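Long-range contact in TT1696 protein (Thermus thermophilus, PDB 1UFB), which is of unknown function but has a HEPN domain and may bind DNA: residues Y27-C31 with Y104-A109. Numbering follows the deposited sequence.
Sequences YAWAC and YTRLEA
With CG opposite its carbonyl carbon (chi1 -52°), Tyr27 lays its ring across the start of helix 106-126, where the backbone holds Arg106 CB over one face; Arg106 CG, anti to its backbone N (chi1 176°), runs on past Tyr27 CE2 and OH. The CH-pi contact puts Arg106 CB 3.8 Å from the Tyr27 ring centroid, and Arg106 N sits over a face too, toward the rim. The flat ring suits this place because it covers both atoms. With an alanine in place of Tyr27, the first turn of helix 106-126 would probably lose its cover and Arg106 CB its aromatic partner. Thr105, the N-cap, forms a capping box with Glu108: its hydroxyl accepts from Glu108 N (3.2 Å) and the carboxylate from Thr105 N, each taking up a backbone N-H. Small residues bring the helices close, Ala30 CB meeting Ala109 CB at 3.8 Å and Cys31 SG reaching Ala109 CA at 3.6 Å. Ala28 CB packs obliquely against Tyr104 CD1 (3.6 Å). The Arg106 guanidinium turns away to a salt bridge with Glu110. The contact thus joins the N-terminal turns of helices 27-48 and 106-126 in the all-helical HEPN domain, while helix 4-24 touches Ala30 through Ser21 and Ala109 through Leu22.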
loop_
_atom_site.group_PDB
_atom_site.type_symbol
_atom_site.label_atom_id
_atom_site.label_comp_id
_atom_site.label_asym_id
_atom_site.label_seq_id
_atom_site.Cartn_x
_atom_site.Cartn_y
_atom_site.Cartn_z
ATOM N N TYR A 27 -5.644 6.245 -9.959
ATOM C CA TYR A 27 -6.884 6.156 -9.194
ATOM C C TYR A 27 -6.976 5.034 -8.171
ATOM O O TYR A 27 -7.372 5.280 -7.043
ATOM C CB TYR A 27 -8.110 6.150 -10.181
ATOM C CG TYR A 27 -8.034 7.347 -11.154
ATOM C CD1 TYR A 27 -8.258 7.209 -12.542
ATOM C CD2 TYR A 27 -7.699 8.620 -10.670
ATOM C CE1 TYR A 27 -8.145 8.384 -13.433
ATOM C CE2 TYR A 27 -7.577 9.736 -11.509
ATOM C CZ TYR A 27 -7.797 9.635 -12.865
ATOM O OH TYR A 27 -7.673 10.852 -13.564
ATOM N N ALA A 28 -6.614 3.831 -8.577
ATOM C CA ALA A 28 -6.634 2.715 -7.681
ATOM C C ALA A 28 -5.662 3.038 -6.517
ATOM O O ALA A 28 -5.981 2.797 -5.327
ATOM C CB ALA A 28 -6.198 1.461 -8.417
ATOM N N TRP A 29 -4.473 3.508 -6.837
ATOM C CA TRP A 29 -3.526 3.827 -5.747
ATOM C C TRP A 29 -4.087 4.912 -4.850
ATOM O O TRP A 29 -3.840 4.899 -3.647
ATOM C CB TRP A 29 -2.144 4.264 -6.324
ATOM C CG TRP A 29 -1.277 3.044 -6.538
ATOM C CD1 TRP A 29 -1.094 2.360 -7.705
ATOM C CD2 TRP A 29 -0.505 2.358 -5.537
ATOM N NE1 TRP A 29 -0.237 1.276 -7.503
ATOM C CE2 TRP A 29 0.137 1.252 -6.177
ATOM C CE3 TRP A 29 -0.281 2.572 -4.178
ATOM C CZ2 TRP A 29 1.000 0.354 -5.480
ATOM C CZ3 TRP A 29 0.586 1.681 -3.484
ATOM C CH2 TRP A 29 1.208 0.583 -4.151
ATOM N N ALA A 30 -4.815 5.896 -5.433
ATOM C CA ALA A 30 -5.421 6.950 -4.630
ATOM C C ALA A 30 -6.456 6.336 -3.669
ATOM O O ALA A 30 -6.605 6.770 -2.513
ATOM C CB ALA A 30 -6.158 8.024 -5.566
ATOM N N CYS A 31 -7.215 5.364 -4.141
ATOM C CA CYS A 31 -8.210 4.726 -3.317
ATOM C C CYS A 31 -7.538 3.949 -2.166
ATOM O O CYS A 31 -8.038 3.927 -1.035
ATOM C CB CYS A 31 -9.021 3.695 -4.109
ATOM S SG CYS A 31 -10.229 4.564 -5.264
ATOM N N TYR A 104 -10.404 1.226 -11.494
ATOM C CA TYR A 104 -10.722 2.348 -10.617
ATOM C C TYR A 104 -10.746 3.661 -11.397
ATOM O O TYR A 104 -9.916 3.854 -12.253
ATOM C CB TYR A 104 -9.712 2.361 -9.448
ATOM C CG TYR A 104 -9.892 1.093 -8.633
ATOM C CD1 TYR A 104 -9.338 -0.121 -9.058
ATOM C CD2 TYR A 104 -10.732 1.086 -7.495
ATOM C CE1 TYR A 104 -9.624 -1.309 -8.366
ATOM C CE2 TYR A 104 -11.030 -0.069 -6.813
ATOM C CZ TYR A 104 -10.470 -1.284 -7.253
ATOM O OH TYR A 104 -10.780 -2.430 -6.579
ATOM N N THR A 105 -11.683 4.559 -11.093
ATOM C CA THR A 105 -11.823 5.792 -11.887
ATOM C C THR A 105 -11.554 7.046 -11.036
ATOM O O THR A 105 -11.438 6.974 -9.777
ATOM C CB THR A 105 -13.283 5.936 -12.424
ATOM O OG1 THR A 105 -14.160 6.168 -11.288
ATOM C CG2 THR A 105 -13.757 4.643 -13.181
ATOM N N ARG A 106 -11.498 8.188 -11.702
ATOM C CA ARG A 106 -11.250 9.408 -10.951
ATOM C C ARG A 106 -12.412 9.706 -9.969
ATOM O O ARG A 106 -12.180 10.137 -8.812
ATOM C CB ARG A 106 -11.036 10.638 -11.876
ATOM C CG ARG A 106 -10.859 12.011 -11.134
ATOM C CD ARG A 106 -10.643 13.254 -12.102
ATOM N NE ARG A 106 -11.868 13.517 -12.911
ATOM C CZ ARG A 106 -12.959 14.149 -12.497
ATOM N NH1 ARG A 106 -13.028 14.620 -11.255
ATOM N NH2 ARG A 106 -14.013 14.296 -13.330
ATOM N N LEU A 107 -13.661 9.562 -10.434
ATOM C CA LEU A 107 -14.767 9.906 -9.547
ATOM C C LEU A 107 -14.751 9.002 -8.306
ATOM O O LEU A 107 -15.102 9.447 -7.200
ATOM C CB LEU A 107 -16.155 9.791 -10.248
ATOM C CG LEU A 107 -16.322 10.805 -11.409
ATOM C CD1 LEU A 107 -17.661 10.480 -12.211
ATOM C CD2 LEU A 107 -16.396 12.247 -10.837
ATOM N N GLU A 108 -14.445 7.731 -8.517
ATOM C CA GLU A 108 -14.352 6.806 -7.362
ATOM C C GLU A 108 -13.291 7.247 -6.340
ATOM O O GLU A 108 -13.493 7.179 -5.111
ATOM C CB GLU A 108 -13.882 5.477 -7.800
ATOM C CG GLU A 108 -14.932 4.561 -8.153
ATOM C CD GLU A 108 -14.291 3.223 -8.308
ATOM O OE1 GLU A 108 -13.680 3.089 -9.372
ATOM O OE2 GLU A 108 -14.363 2.347 -7.352
ATOM N N ALA A 109 -12.129 7.601 -6.859
ATOM C CA ALA A 109 -11.030 8.046 -6.010
ATOM C C ALA A 109 -11.375 9.368 -5.369
ATOM O O ALA A 109 -11.001 9.610 -4.213
ATOM C CB ALA A 109 -9.695 8.177 -6.881
#